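Local structure of serine protease inhibitor (Schistosoma haematobium, 3STO) at residues S200-D211 with I220-E228. The protein belongs to the serpin family and probably inhibits serine-type endopeptidases. Sequence-based numbering, arbitrary orientation.
Sequences SPFEPHYTRKED and ITVDMMTQE
Arg-208 N donates to Met-224 O at 3.0 Å, and Met-224 N to Arg-208 O at 2.7 Å; Glu-210 repeats the pattern with Val-222. These are hydrogen-bonded pairs of the antiparallel hairpin 208-215/218-236, which directly follows sheet A strand 186-197 and so, by serpin topology, is the s4C-s3C hairpin of the gate region. Strand 218-236 also pairs with 287-305, for instance Met-225 with Leu-295. At the non-hydrogen-bonded pair between them, Lys-209 and Asp-223 run side by side, and NZ of Lys-209 meets the syn lone pair of Asp-223 OD1 at 2.6 Å. On the other face, Arg-208 turns its guanidinium edge to Glu-210, NE and NH2 both donating to OE1, while OE2 pairs with Arg-294. CG2 of Thr-226 covers one face of that guanidinium, and CE of Met-224, a selenomethionine, touches Glu-210 CG.

Beyond the strand pairing, side chains and water take over. Thr-226 OG1, placed between backbone N and carbonyl carbon (chi1 61°), donates to Tyr-206 O at 2.8 Å. One water accepts from Thr-226 N and donates to Glu-203 O and to Thr-207 OG1, which also bonds Glu-350; a second accepts from Glu-203 N and donates to Thr-226 O. Gln-227 NE2 bonds Ser-200 O at 3.1 Å, nearly straight (166°) but from above the carbonyl plane. Lys-246 NZ bonds both that oxygen and Gln-227 OE1.

Phe-202 is covered on both faces: the Gln-227 amide stacks over the rim of one (planes 8° apart), and selenomethionine Met-225 lies over the other, its selenium oblique in a Met-aromatic contact. Lys-246 adds a cation-pi contact. The hairpin thus holds itself through backbone bonds, whereas 200-207, without beta pairing to 220-228, depends for its placement against that strand on side chains and solvent.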
ATOM      1  N   SER A 200     -11.282  15.941 -11.638  1.00 19.08           N
ATOM      2  CA  SER A 200     -12.438  16.820 -11.394  1.00 19.39           C
ATOM      3  C   SER A 200     -12.847  16.926  -9.897  1.00 19.71           C
ATOM      4  O   SER A 200     -13.579  16.093  -9.370  1.00 18.69           O
ATOM      5  CB  SER A 200     -13.619  16.357 -12.234  1.00 15.30           C
ATOM      6  OG  SER A 200     -14.724  17.127 -11.880  1.00 39.03           O
ATOM      7  N   PRO A 201     -12.381  17.971  -9.216  1.00 19.92           N
ATOM      8  CA  PRO A 201     -12.504  18.108  -7.766  1.00 18.53           C
ATOM      9  C   PRO A 201     -13.916  18.420  -7.344  1.00 23.14           C
ATOM     10  O   PRO A 201     -14.687  18.919  -8.149  1.00 28.38           O
ATOM     11  CB  PRO A 201     -11.601  19.322  -7.452  1.00 19.03           C
ATOM     12  CG  PRO A 201     -10.910  19.635  -8.708  1.00 19.79           C
ATOM     13  CD  PRO A 201     -11.763  19.162  -9.808  1.00 23.21           C
ATOM     14  N   PHE A 202     -14.244  18.112  -6.097  1.00 24.96           N
ATOM     15  CA  PHE A 202     -15.555  18.393  -5.535  1.00 18.05           C
ATOM     16  C   PHE A 202     -15.554  19.853  -5.174  1.00 19.39           C
ATOM     17  O   PHE A 202     -14.514  20.389  -4.840  1.00 22.22           O
ATOM     18  CB  PHE A 202     -15.790  17.574  -4.259  1.00 17.86           C
ATOM     19  CG  PHE A 202     -15.896  16.077  -4.482  1.00 17.34           C
ATOM     20  CD1 PHE A 202     -14.756  15.275  -4.481  1.00 12.22           C
ATOM     21  CD2 PHE A 202     -17.141  15.475  -4.673  1.00 15.62           C
ATOM     22  CE1 PHE A 202     -14.854  13.903  -4.649  1.00 12.87           C
ATOM     23  CE2 PHE A 202     -17.260  14.101  -4.852  1.00 13.78           C
ATOM     24  CZ  PHE A 202     -16.088  13.297  -4.839  1.00 14.42           C
ATOM     25  N   GLU A 203     -16.715  20.497  -5.266  1.00 29.84           N
ATOM     26  CA  GLU A 203     -16.896  21.860  -4.781  1.00 22.78           C
ATOM     27  C   GLU A 203     -17.302  21.744  -3.319  1.00 21.91           C
ATOM     28  O   GLU A 203     -18.293  21.096  -3.017  1.00 26.40           O
ATOM     29  CB  GLU A 203     -18.014  22.538  -5.591  1.00 38.98           C
ATOM     30  CG  GLU A 203     -17.833  24.049  -5.889  1.00 40.32           C
ATOM     31  CD  GLU A 203     -17.343  24.840  -4.693  1.00 44.18           C
ATOM     32  OE1 GLU A 203     -18.078  24.925  -3.702  1.00 41.97           O
ATOM     33  OE2 GLU A 203     -16.209  25.372  -4.727  1.00 59.02           O
ATOM     34  N   PRO A 204     -16.521  22.337  -2.408  1.00 25.59           N
ATOM     35  CA  PRO A 204     -16.728  22.316  -0.951  1.00 22.64           C
ATOM     36  C   PRO A 204     -18.101  22.839  -0.507  1.00 30.00           C
ATOM     37  O   PRO A 204     -18.669  22.342   0.477  1.00 27.44           O
ATOM     38  CB  PRO A 204     -15.658  23.280  -0.432  1.00 26.41           C
ATOM     39  CG  PRO A 204     -14.631  23.297  -1.479  1.00 23.29           C
ATOM     40  CD  PRO A 204     -15.348  23.139  -2.780  1.00 22.90           C
ATOM     41  N   HIS A 205     -18.616  23.847  -1.201  1.00 23.20           N
ATOM     42  CA  HIS A 205     -19.953  24.369  -0.895  1.00 27.67           C
ATOM     43  C   HIS A 205     -20.996  23.290  -1.001  1.00 30.62           C
ATOM     44  O   HIS A 205     -22.076  23.427  -0.430  1.00 32.94           O
ATOM     45  CB  HIS A 205     -20.344  25.548  -1.794  1.00 22.57           C
ATOM     46  CG  HIS A 205     -19.648  26.822  -1.418  1.00 39.88           C
ATOM     47  ND1 HIS A 205     -19.033  27.637  -2.339  1.00 49.58           N
ATOM     48  CD2 HIS A 205     -19.409  27.373  -0.206  1.00 48.79           C
ATOM     49  CE1 HIS A 205     -18.469  28.657  -1.714  1.00 38.83           C
ATOM     50  NE2 HIS A 205     -18.682  28.520  -0.420  1.00 47.57           N
ATOM     51  N   TYR A 206     -20.677  22.213  -1.717  1.00 18.85           N
ATOM     52  CA  TYR A 206     -21.621  21.123  -1.840  1.00 18.86           C
ATOM     53  C   TYR A 206     -21.356  20.032  -0.834  1.00 17.88           C
ATOM     54  O   TYR A 206     -22.018  19.004  -0.829  1.00 17.73           O
ATOM     55  CB  TYR A 206     -21.659  20.585  -3.244  1.00 19.64           C
ATOM     56  CG  TYR A 206     -21.922  21.670  -4.240  1.00 29.61           C
ATOM     57  CD1 TYR A 206     -22.907  22.615  -4.014  1.00 39.70           C
ATOM     58  CD2 TYR A 206     -21.174  21.767  -5.406  1.00 46.32           C
ATOM     59  CE1 TYR A 206     -23.153  23.629  -4.925  1.00 47.15           C
ATOM     60  CE2 TYR A 206     -21.408  22.774  -6.324  1.00 56.54           C
ATOM     61  CZ  TYR A 206     -22.402  23.702  -6.078  1.00 53.40           C
ATOM     62  OH  TYR A 206     -22.643  24.702  -6.989  1.00 67.69           O
ATOM     63  N   THR A 207     -20.410  20.279   0.049  1.00 19.85           N
ATOM     64  CA  THR A 207     -20.103  19.309   1.076  1.00 29.84           C
ATOM     65  C   THR A 207     -21.040  19.597   2.251  1.00 28.58           C
ATOM     66  O   THR A 207     -21.184  20.748   2.657  1.00 25.94           O
ATOM     67  CB  THR A 207     -18.605  19.396   1.510  1.00 17.18           C
ATOM     68  OG1 THR A 207     -17.765  19.159   0.371  1.00 20.89           O
ATOM     69  CG2 THR A 207     -18.283  18.404   2.650  1.00 14.70           C
ATOM     70  N   ARG A 208     -21.665  18.551   2.792  1.00 20.10           N
ATOM     71  CA  ARG A 208     -22.617  18.733   3.874  1.00 32.73           C
ATOM     72  C   ARG A 208     -22.666  17.512   4.829  1.00 28.33           C
ATOM     73  O   ARG A 208     -22.219  16.414   4.478  1.00 24.56           O
ATOM     74  CB  ARG A 208     -24.009  19.102   3.289  1.00 14.29           C
ATOM     75  CG  ARG A 208     -24.872  17.912   2.847  1.00 22.09           C
ATOM     76  CD  ARG A 208     -24.308  17.026   1.722  1.00 22.56           C
ATOM     77  NE  ARG A 208     -25.302  15.997   1.388  1.00 28.23           N
ATOM     78  CZ  ARG A 208     -26.264  16.139   0.473  1.00 30.87           C
ATOM     79  NH1 ARG A 208     -26.313  17.255  -0.248  1.00 16.54           N
ATOM     80  NH2 ARG A 208     -27.171  15.168   0.272  1.00 21.83           N
ATOM     81  N   LYS A 209     -23.176  17.721   6.044  1.00 21.14           N
ATOM     82  CA  LYS A 209     -23.285  16.650   7.027  1.00 22.85           C
ATOM     83  C   LYS A 209     -24.335  15.633   6.603  1.00 21.37           C
ATOM     84  O   LYS A 209     -25.424  15.983   6.195  1.00 25.35           O
ATOM     85  CB  LYS A 209     -23.655  17.203   8.408  1.00 24.27           C
ATOM     86  CG  LYS A 209     -22.808  18.358   8.886  1.00 27.96           C
ATOM     87  CD  LYS A 209     -21.563  17.908   9.554  1.00 27.82           C
ATOM     88  CE  LYS A 209     -20.687  19.120   9.744  1.00 42.74           C
ATOM     89  NZ  LYS A 209     -19.238  18.793   9.950  1.00 44.72           N
ATOM     90  N   GLU A 210     -24.011  14.356   6.717  1.00 20.58           N
ATOM     91  CA  GLU A 210     -24.950  13.332   6.306  1.00 19.45           C
ATOM     92  C   GLU A 210     -24.712  12.071   7.140  1.00 32.37           C
ATOM     93  O   GLU A 210     -23.611  11.843   7.615  1.00 28.98           O
ATOM     94  CB  GLU A 210     -24.795  13.079   4.801  1.00 23.98           C
ATOM     95  CG  GLU A 210     -25.690  11.988   4.197  1.00 38.11           C
ATOM     96  CD  GLU A 210     -25.916  12.181   2.695  1.00 45.16           C
ATOM     97  OE1 GLU A 210     -25.867  13.349   2.245  1.00 44.03           O
ATOM     98  OE2 GLU A 210     -26.153  11.180   1.973  1.00 35.73           O
ATOM     99  N   ASP A 211     -25.745  11.260   7.327  1.00 32.28           N
ATOM    100  CA  ASP A 211     -25.594  10.017   8.066  1.00 34.89           C
ATOM    101  C   ASP A 211     -24.803   8.950   7.335  1.00 26.01           C
ATOM    102  O   ASP A 211     -24.978   8.751   6.136  1.00 28.39           O
ATOM    103  CB  ASP A 211     -26.962   9.457   8.476  1.00 40.57           C
ATOM    104  CG  ASP A 211     -27.356   9.891   9.871  1.00 64.56           C
ATOM    105  OD1 ASP A 211     -26.771  10.894  10.375  1.00 56.04           O
ATOM    106  OD2 ASP A 211     -28.238   9.229  10.459  1.00 67.94           O
ATOM    107  N   ILE A 220     -23.073   7.271  12.077  1.00 30.20           N
ATOM    108  CA  ILE A 220     -22.352   8.491  12.399  1.00 21.03           C
ATOM    109  C   ILE A 220     -22.676   9.572  11.375  1.00 34.69           C
ATOM    110  O   ILE A 220     -23.325   9.348  10.330  1.00 31.03           O
ATOM    111  CB  ILE A 220     -20.838   8.286  12.474  1.00 36.84           C
ATOM    112  CG1 ILE A 220     -20.311   7.701  11.160  1.00 25.55           C
ATOM    113  CG2 ILE A 220     -20.476   7.399  13.652  1.00 38.74           C
ATOM    114  CD1 ILE A 220     -18.817   7.751  11.059  1.00 26.71           C
ATOM    115  N   THR A 221     -22.228  10.762  11.711  1.00 27.74           N
ATOM    116  CA  THR A 221     -22.378  11.901  10.852  1.00 32.38           C
ATOM    117  C   THR A 221     -21.009  12.136  10.236  1.00 28.89           C
ATOM    118  O   THR A 221     -20.001  12.145  10.929  1.00 37.45           O
ATOM    119  CB  THR A 221     -22.862  13.111  11.671  1.00 30.23           C
ATOM    120  OG1 THR A 221     -24.284  13.009  11.859  1.00 36.41           O
ATOM    121  CG2 THR A 221     -22.521  14.419  10.979  1.00 31.54           C
ATOM    122  N   VAL A 222     -20.984  12.274   8.920  1.00 25.67           N
ATOM    123  CA  VAL A 222     -19.761  12.484   8.179  1.00 25.17           C
ATOM    124  C   VAL A 222     -19.879  13.767   7.372  1.00 23.68           C
ATOM    125  O   VAL A 222     -20.986  14.264   7.137  1.00 24.87           O
ATOM    126  CB  VAL A 222     -19.446  11.292   7.219  1.00 24.90           C
ATOM    127  CG1 VAL A 222     -19.157  10.033   7.997  1.00 21.17           C
ATOM    128  CG2 VAL A 222     -20.589  11.067   6.223  1.00 23.03           C
ATOM    129  N   ASP A 223     -18.743  14.311   6.953  1.00 25.94           N
ATOM    130  CA  ASP A 223     -18.774  15.368   5.963  1.00 19.41           C
ATOM    131  C   ASP A 223     -18.874  14.725   4.588  1.00 20.48           C
ATOM    132  O   ASP A 223     -17.946  14.061   4.152  1.00 15.88           O
ATOM    133  CB  ASP A 223     -17.563  16.258   6.086  1.00 20.62           C
ATOM    134  CG  ASP A 223     -17.549  17.049   7.390  1.00 34.39           C
ATOM    135  OD1 ASP A 223     -18.548  17.744   7.700  1.00 33.35           O
ATOM    136  OD2 ASP A 223     -16.524  16.984   8.098  1.00 37.59           O
HETATM  137  N   MSE A 224     -20.032  14.883   3.943  1.00 21.49           N
HETATM  138  CA  MSE A 224     -20.339  14.185   2.696  1.00 17.65           C
HETATM  139  C   MSE A 224     -20.089  15.094   1.472  1.00 17.25           C
HETATM  140  O   MSE A 224     -20.716  16.136   1.311  1.00 24.05           O
HETATM  141  CB  MSE A 224     -21.783  13.663   2.735  1.00 19.91           C
HETATM  142  CG  MSE A 224     -22.193  12.710   1.601  1.00 25.07           C
HETATM  143 SE   MSE A 224     -21.373  10.871   1.770  1.00 45.11          SE
HETATM  144  CE  MSE A 224     -22.698  10.083   3.037  1.00 32.82           C
HETATM  145  N   MSE A 225     -19.154  14.697   0.623  1.00 24.25           N
HETATM  146  CA  MSE A 225     -18.877  15.412  -0.614  1.00 19.62           C
HETATM  147  C   MSE A 225     -19.828  14.902  -1.655  1.00 16.59           C
HETATM  148  O   MSE A 225     -20.259  13.737  -1.620  1.00 21.01           O
HETATM  149  CB  MSE A 225     -17.433  15.208  -1.066  1.00 21.92           C
HETATM  150  CG  MSE A 225     -16.434  15.372   0.073  1.00 29.23           C
HETATM  151 SE   MSE A 225     -14.567  15.234  -0.523  1.00 43.44          SE
HETATM  152  CE  MSE A 225     -14.527  13.390  -1.246  1.00 20.95           C
ATOM    153  N   THR A 226     -20.193  15.792  -2.563  1.00 15.44           N
ATOM    154  CA  THR A 226     -21.226  15.465  -3.533  1.00 22.99           C
ATOM    155  C   THR A 226     -20.816  16.048  -4.871  1.00 15.47           C
ATOM    156  O   THR A 226     -20.204  17.101  -4.928  1.00 16.01           O
ATOM    157  CB  THR A 226     -22.639  16.022  -3.112  1.00 18.19           C
ATOM    158  OG1 THR A 226     -22.555  17.422  -3.020  1.00 30.93           O
ATOM    159  CG2 THR A 226     -23.071  15.538  -1.722  1.00 21.21           C
ATOM    160  N   GLN A 227     -21.161  15.351  -5.943  1.00 16.52           N
ATOM    161  CA  GLN A 227     -20.920  15.844  -7.275  1.00 19.42           C
ATOM    162  C   GLN A 227     -21.701  15.039  -8.323  1.00 31.26           C
ATOM    163  O   GLN A 227     -22.028  13.844  -8.136  1.00 21.40           O
ATOM    164  CB  GLN A 227     -19.404  15.903  -7.540  1.00 31.00           C
ATOM    165  CG  GLN A 227     -18.904  15.408  -8.881  1.00 25.15           C
ATOM    166  CD  GLN A 227     -17.373  15.210  -8.888  1.00 36.91           C
ATOM    167  OE1 GLN A 227     -16.893  14.079  -8.911  1.00 25.19           O
ATOM    168  NE2 GLN A 227     -16.614  16.310  -8.864  1.00 23.17           N
ATOM    169  N   GLU A 228     -22.072  15.717  -9.405  1.00 23.15           N
ATOM    170  CA  GLU A 228     -22.663  15.003 -10.513  1.00 33.44           C
ATOM    171  C   GLU A 228     -21.694  15.135 -11.650  1.00 22.70           C
ATOM    172  O   GLU A 228     -21.125  16.196 -11.864  1.00 29.59           O
ATOM    173  CB  GLU A 228     -24.025  15.550 -10.861  1.00 27.00           C
ATOM    174  CG  GLU A 228     -24.866  15.907  -9.652  1.00 41.40           C
ATOM    175  CD  GLU A 228     -25.796  17.085  -9.942  1.00 74.69           C
ATOM    176  OE1 GLU A 228     -26.786  16.891 -10.697  1.00 65.70           O
ATOM    177  OE2 GLU A 228     -25.518  18.205  -9.434  1.00 65.44           O
TER
HETATM  178  O   HOH W   1     -18.694  18.305  -2.293  1.00 16.15           O
HETATM  179  O   HOH W   2     -18.634  18.965  -6.468  1.00 30.77           O